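PDB 2G9Z: thiamine pyrophosphokinase from Candida albicans, which catalyses the transfer of a pyrophosphate group from ATP to thiamine, giving the cofactor thiamine pyrophosphate. Local coordinates for residues 94-98 with 134-138; 275-281 with 311-317. One frame throughout, in Å; residues are numbered along the deposited sequence.

Contact 1 of 2, residues 94-98 with 134-138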
loop_
_atom_site.group_PDB
_atom_site.type_symbol
_atom_site.label_atom_id
_atom_site.label_comp_id
_atom_site.label_asym_id
_atom_site.label_seq_id
_atom_site.Cartn_x
_atom_site.Cartn_y
_atom_site.Cartn_z
ATOM N N ALA A 94 -3.810 -20.802 -1.906
ATOM C CA ALA A 94 -4.247 -22.139 -1.518
ATOM C C ALA A 94 -3.523 -22.562 -0.240
ATOM O O ALA A 94 -4.120 -23.186 0.640
ATOM C CB ALA A 94 -3.968 -23.136 -2.645
ATOM N N ASN A 95 -2.236 -22.232 -0.148
ATOM C CA ASN A 95 -1.445 -22.555 1.038
ATOM C C ASN A 95 -2.047 -21.828 2.231
ATOM O O ASN A 95 -2.217 -22.402 3.311
ATOM C CB ASN A 95 0.011 -22.097 0.885
ATOM C CG ASN A 95 0.711 -22.738 -0.296
ATOM O OD1 ASN A 95 0.347 -23.826 -0.734
ATOM N ND2 ASN A 95 1.741 -22.073 -0.804
ATOM N N SER A 96 -2.356 -20.551 2.022
ATOM C CA SER A 96 -2.940 -19.716 3.063
ATOM C C SER A 96 -4.227 -20.349 3.575
ATOM O O SER A 96 -4.473 -20.403 4.783
ATOM C CB SER A 96 -3.229 -18.316 2.509
ATOM O OG SER A 96 -2.057 -17.741 1.946
ATOM N N LEU A 97 -5.051 -20.825 2.646
ATOM C CA LEU A 97 -6.308 -21.469 3.003
ATOM C C LEU A 97 -6.029 -22.761 3.759
ATOM O O LEU A 97 -6.653 -23.045 4.779
ATOM C CB LEU A 97 -7.122 -21.786 1.746
ATOM C CG LEU A 97 -8.405 -22.595 1.959
ATOM C CD1 LEU A 97 -9.347 -21.835 2.878
ATOM C CD2 LEU A 97 -9.069 -22.862 0.614
ATOM N N TYR A 98 -5.082 -23.536 3.246
ATOM C CA TYR A 98 -4.701 -24.808 3.848
ATOM C C TYR A 98 -4.229 -24.635 5.293
ATOM O O TYR A 98 -4.740 -25.283 6.203
ATOM C CB TYR A 98 -3.582 -25.453 3.023
ATOM C CG TYR A 98 -3.205 -26.857 3.461
ATOM C CD1 TYR A 98 -3.852 -27.973 2.930
ATOM C CD2 TYR A 98 -2.202 -27.066 4.410
ATOM C CE1 TYR A 98 -3.510 -29.265 3.331
ATOM C CE2 TYR A 98 -1.854 -28.350 4.821
ATOM C CZ TYR A 98 -2.511 -29.445 4.276
ATOM O OH TYR A 98 -2.168 -30.717 4.675
ATOM N N VAL A 134 -0.100 -28.954 -0.873
ATOM C CA VAL A 134 -1.378 -28.258 -0.857
ATOM C C VAL A 134 -2.061 -28.484 -2.196
ATOM O O VAL A 134 -3.241 -28.823 -2.256
ATOM C CB VAL A 134 -1.179 -26.741 -0.625
ATOM C CG1 VAL A 134 -2.491 -25.994 -0.823
ATOM C CG2 VAL A 134 -0.645 -26.510 0.781
ATOM N N LYS A 135 -1.295 -28.304 -3.264
ATOM C CA LYS A 135 -1.798 -28.477 -4.615
ATOM C C LYS A 135 -2.457 -29.846 -4.757
ATOM O O LYS A 135 -3.622 -29.949 -5.134
ATOM C CB LYS A 135 -0.644 -28.326 -5.608
ATOM C CG LYS A 135 -1.013 -28.532 -7.065
ATOM C CD LYS A 135 0.190 -28.257 -7.962
ATOM C CE LYS A 135 1.412 -29.068 -7.518
ATOM N NZ LYS A 135 2.638 -28.735 -8.296
ATOM N N THR A 136 -1.712 -30.897 -4.435
ATOM C CA THR A 136 -2.249 -32.245 -4.533
ATOM C C THR A 136 -3.458 -32.417 -3.613
ATOM O O THR A 136 -4.439 -33.057 -3.986
ATOM C CB THR A 136 -1.169 -33.300 -4.192
ATOM O OG1 THR A 136 -0.616 -33.027 -2.899
ATOM C CG2 THR A 136 -0.053 -33.262 -5.224
ATOM N N TYR A 137 -3.400 -31.826 -2.424
ATOM C CA TYR A 137 -4.508 -31.933 -1.481
ATOM C C TYR A 137 -5.824 -31.451 -2.081
ATOM O O TYR A 137 -6.807 -32.192 -2.110
ATOM C CB TYR A 137 -4.230 -31.128 -0.211
ATOM C CG TYR A 137 -5.387 -31.177 0.759
ATOM C CD1 TYR A 137 -5.557 -32.264 1.617
ATOM C CD2 TYR A 137 -6.350 -30.172 0.772
ATOM C CE1 TYR A 137 -6.662 -32.348 2.462
ATOM C CE2 TYR A 137 -7.458 -30.245 1.610
ATOM C CZ TYR A 137 -7.609 -31.337 2.451
ATOM O OH TYR A 137 -8.715 -31.422 3.267
ATOM N N TYR A 138 -5.850 -30.207 -2.551
ATOM C CA TYR A 138 -7.068 -29.657 -3.133
ATOM C C TYR A 138 -7.415 -30.279 -4.479
ATOM O O TYR A 138 -8.589 -30.378 -4.828
ATOM C CB TYR A 138 -6.968 -28.130 -3.241
ATOM C CG TYR A 138 -7.045 -27.464 -1.887
ATOM C CD1 TYR A 138 -8.184 -27.597 -1.091
ATOM C CD2 TYR A 138 -5.964 -26.747 -1.374
ATOM C CE1 TYR A 138 -8.244 -27.041 0.184
ATOM C CE2 TYR A 138 -6.014 -26.184 -0.100
ATOM C CZ TYR A 138 -7.154 -26.337 0.674
ATOM O OH TYR A 138 -7.196 -25.808 1.944
#
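Tyr98 and Tyr137 meet as a T-shaped pair: the CE1 edge of the Tyr98 ring points at one face of Tyr137, with centroids 5.3 Å apart and planes at 79°. One face of Tyr98 is used as well. Val134 lays CG2 over it in a CH-pi contact, 4.1 Å from the ring centroid, and the two side chains run past each other in opposite directions. Tyr98 reaches this place because its CG lies anti to the backbone N (chi1 -174°), which carries the ring across to helix 132-139.

Apolar packing continues with Val134 CG1, which rests 3.7 Å from Ala94 CB, while Tyr138 sends its ring back toward helix 93-100. There Tyr138 CZ lies 4.0 Å from Leu97 CD2, and its OH comes within 3.3 Å of Tyr98 CA.

Asn95 brings an amide. Its OD1 sits 3.2 Å from Val134 CG2, but the amide is held by the loop leading into helix 132-139, OD1 accepting from Ser131 N and ND2 donating to Ser129 O. Arg115 forms a cation-pi contact with Tyr98.

The axes of the two short segments cross at 74°, so these two helices of the catalytic domain share one short patch. Its chemistry is mainly aromatic and aliphatic, and Asn95 ties helix 93-100 to the loop that follows the magnesium ligands Asp126 and Asp128.

Contact 2 of 2, residues 275-281 with 311-317. With VNP (3-[(4-amino-2-methylpyrimidin-5-yl)methyl]-5-(2-{[hydroxy(phosphonoamino)phosphoryl]oxy}ethyl)-4-methyl-1,3-thiazol-3-I um), chain N.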
loop_
_atom_site.group_PDB
_atom_site.type_symbol
_atom_site.label_atom_id
_atom_site.label_comp_id
_atom_site.label_asym_id
_atom_site.label_seq_id
_atom_site.Cartn_x
_atom_site.Cartn_y
_atom_site.Cartn_z
ATOM N N THR A 275 -14.654 7.124 17.137
ATOM C CA THR A 275 -14.929 7.034 15.708
ATOM C C THR A 275 -13.976 6.149 14.917
ATOM O O THR A 275 -12.774 6.127 15.176
ATOM C CB THR A 275 -14.896 8.427 15.054
ATOM O OG1 THR A 275 -13.629 9.041 15.315
ATOM C CG2 THR A 275 -16.006 9.308 15.600
ATOM N N PRO A 276 -14.513 5.407 13.931
ATOM C CA PRO A 276 -13.710 4.522 13.086
ATOM C C PRO A 276 -12.838 5.387 12.176
ATOM O O PRO A 276 -13.265 6.455 11.734
ATOM C CB PRO A 276 -14.759 3.754 12.283
ATOM C CG PRO A 276 -15.972 3.786 13.170
ATOM C CD PRO A 276 -15.950 5.195 13.689
ATOM N N THR A 277 -11.628 4.925 11.893
ATOM C CA THR A 277 -10.715 5.659 11.029
ATOM C C THR A 277 -10.941 5.315 9.557
ATOM O O THR A 277 -11.310 4.191 9.226
ATOM C CB THR A 277 -9.256 5.335 11.393
ATOM O OG1 THR A 277 -8.976 5.846 12.699
ATOM C CG2 THR A 277 -8.298 5.950 10.388
ATOM N N CYS A 278 -10.721 6.286 8.676
ATOM C CA CYS A 278 -10.885 6.055 7.244
ATOM C C CYS A 278 -10.001 7.000 6.442
ATOM O O CYS A 278 -9.406 7.933 6.986
ATOM C CB CYS A 278 -12.349 6.238 6.823
ATOM S SG CYS A 278 -12.965 7.924 7.005
ATOM N N GLY A 279 -9.913 6.744 5.143
ATOM C CA GLY A 279 -9.098 7.580 4.288
ATOM C C GLY A 279 -9.634 7.602 2.879
ATOM O O GLY A 279 -10.331 6.684 2.465
ATOM N N LEU A 280 -9.321 8.665 2.146
ATOM C CA LEU A 280 -9.755 8.808 0.759
ATOM C C LEU A 280 -8.454 8.950 -0.001
ATOM O O LEU A 280 -7.739 9.929 0.164
ATOM C CB LEU A 280 -10.641 10.045 0.598
ATOM C CG LEU A 280 -12.014 9.899 1.265
ATOM C CD1 LEU A 280 -11.874 10.028 2.775
ATOM C CD2 LEU A 280 -12.963 10.965 0.734
ATOM N N LEU A 281 -8.151 7.960 -0.832
ATOM C CA LEU A 281 -6.875 7.924 -1.534
ATOM C C LEU A 281 -6.942 8.076 -3.048
ATOM O O LEU A 281 -7.398 7.182 -3.756
ATOM C CB LEU A 281 -6.183 6.616 -1.138
ATOM C CG LEU A 281 -6.549 6.317 0.328
ATOM C CD1 LEU A 281 -6.191 4.901 0.701
ATOM C CD2 LEU A 281 -5.867 7.326 1.247
ATOM N N VAL A 311 -3.993 14.795 0.884
ATOM C CA VAL A 311 -4.692 13.522 0.892
ATOM C C VAL A 311 -5.313 13.363 2.268
ATOM O O VAL A 311 -4.646 13.524 3.284
ATOM C CB VAL A 311 -3.732 12.328 0.641
ATOM C CG1 VAL A 311 -4.464 11.006 0.922
ATOM C CG2 VAL A 311 -3.236 12.349 -0.794
ATOM N N SER A 312 -6.603 13.068 2.303
ATOM C CA SER A 312 -7.270 12.888 3.576
ATOM C C SER A 312 -6.954 11.508 4.146
ATOM O O SER A 312 -7.410 10.489 3.621
ATOM C CB SER A 312 -8.784 13.045 3.408
ATOM O OG SER A 312 -9.459 12.789 4.630
ATOM N N SER A 313 -6.143 11.480 5.200
ATOM C CA SER A 313 -5.808 10.231 5.873
ATOM C C SER A 313 -6.100 10.489 7.341
ATOM O O SER A 313 -6.164 11.643 7.769
ATOM C CB SER A 313 -4.338 9.836 5.663
ATOM O OG SER A 313 -3.446 10.801 6.179
ATOM N N SER A 314 -6.281 9.422 8.106
ATOM C CA SER A 314 -6.628 9.551 9.512
ATOM C C SER A 314 -7.938 10.333 9.692
ATOM O O SER A 314 -8.115 11.048 10.677
ATOM C CB SER A 314 -5.497 10.223 10.287
ATOM O OG SER A 314 -4.377 9.354 10.363
ATOM N N ASN A 315 -8.845 10.224 8.723
ATOM C CA ASN A 315 -10.145 10.877 8.856
ATOM C C ASN A 315 -10.906 9.878 9.723
ATOM O O ASN A 315 -10.398 8.780 9.968
ATOM C CB ASN A 315 -10.847 11.028 7.498
ATOM C CG ASN A 315 -11.817 12.213 7.470
ATOM O OD1 ASN A 315 -12.473 12.511 8.467
ATOM N ND2 ASN A 315 -11.913 12.885 6.322
ATOM N N ARG A 316 -12.099 10.237 10.193
ATOM C CA ARG A 316 -12.889 9.328 11.021
ATOM C C ARG A 316 -14.345 9.360 10.564
ATOM O O ARG A 316 -14.779 10.298 9.895
ATOM C CB ARG A 316 -12.851 9.719 12.507
ATOM C CG ARG A 316 -11.554 10.304 13.023
ATOM C CD ARG A 316 -10.440 9.286 13.210
ATOM N NE ARG A 316 -9.273 9.948 13.794
ATOM C CZ ARG A 316 -8.020 9.507 13.701
ATOM N NH1 ARG A 316 -7.748 8.390 13.047
ATOM N NH2 ARG A 316 -7.030 10.206 14.245
ATOM N N ILE A 317 -15.100 8.341 10.951
ATOM C CA ILE A 317 -16.500 8.252 10.569
ATOM C C ILE A 317 -17.424 8.714 11.695
ATOM O O ILE A 317 -17.479 8.100 12.758
ATOM C CB ILE A 317 -16.857 6.804 10.157
ATOM C CG1 ILE A 317 -16.005 6.387 8.948
ATOM C CG2 ILE A 317 -18.344 6.704 9.831
ATOM C CD1 ILE A 317 -16.262 4.980 8.455
HETATM O O2G VNP N . -4.655 9.206 14.858
HETATM P PG VNP N . -3.976 8.051 13.972
HETATM O O3G VNP N . -4.966 7.440 13.056
HETATM O O1G VNP N . -3.391 6.979 15.021
HETATM N N3B VNP N . -2.720 8.696 13.167
HETATM P PB VNP N . -1.950 9.878 13.971
HETATM O O2B VNP N . -0.703 10.205 13.243
HETATM O O1B VNP N . -1.830 9.464 15.386
HETATM O O1 VNP N . -2.960 11.130 13.897
HETATM C C7 VNP N . -3.390 11.745 12.676
HETATM C C12 VNP N . -3.695 13.205 13.015
HETATM C C11 VNP N . -4.316 14.062 11.907
HETATM C C10 VNP N . -5.805 13.845 11.631
HETATM C CM4 VNP N . -6.793 13.408 12.715
HETATM S S1 VNP N . -3.646 13.900 10.219
HETATM C C9 VNP N . -5.186 14.279 9.482
HETATM N N5 VNP N . -6.166 14.048 10.359
HETATM C C7A VNP N . -7.575 13.927 9.953
HETATM C C5A VNP N . -7.923 14.717 8.688
HETATM C C6A VNP N . -8.382 13.975 7.606
HETATM N N1A VNP N . -8.794 14.566 6.500
HETATM C C2A VNP N . -8.779 15.901 6.387
HETATM C CM2 VNP N . -9.299 16.557 5.105
HETATM N N3A VNP N . -8.337 16.660 7.399
HETATM C C4A VNP N . -7.910 16.101 8.542
HETATM N N4A VNP N . -7.483 16.889 9.524
HETATM O O HOH W 1 -8.213 12.549 0.052
#
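Val311 and Leu281 open an antiparallel strand pairing in the vitamin B1 binding domain, at one margin of its beta-sheet, with CG1 of Val311 4.0 Å from Leu281 CD2. At Ser312 the carbonyl O accepts Leu280 N, while a water links Ser312 N to Leu280 O. OG of Ser312, anti to its own N (chi1 176°), donates to pyrimidine N1A of the bound thiamine imidodiphosphate at 2.7 Å. The chain turns a corner at Ser314; the hydroxyls of Ser313 and Ser314 bond to Gln222 and Arg216 of the second subunit. Asn315 restores the pairing as a hydrogen-bonded pair with Cys278, its O taking Cys278 N at 2.8 Å from above the carbonyl plane. Its side chain ND2 holds Ser312 OG, which probably helps to position that hydroxyl for the pyrimidine, and OD1 accepts Tyr298 N. Arg316 runs beside Thr277 on the same sheet face, bent at chi2 (-74°). Its NH1 donates both to Thr277 OG1 at 2.8 Å and, almost straight (174°), to O3G of the terminal phosphate, while NH2 donates to O2G at 2.6 Å. Ile317 N donates to Pro276 O, and Ile317 CG1 packs on Cys278 SG at 3.9 Å.

In the fold
The two contacts lie on opposite sides of the chain's centre, about 36 Å between centres, and share no helix or strand. Contact 1 is partly buried and joins two helices of the catalytic domain through rings and aliphatic groups, all within one chain. Contact 2 is buried, joins strands in the vitamin B1 binding domain, and relies on main-chain hydrogen bonds plus polar side chains turned to the ligand. The second subunit reaches contact 2 and completes its pocket with Gln151, Asp155 and Arg216. These belong to the catalytic domain, so each ligand site combines the vitamin B1 binding domain of one subunit with the catalytic domain of the other.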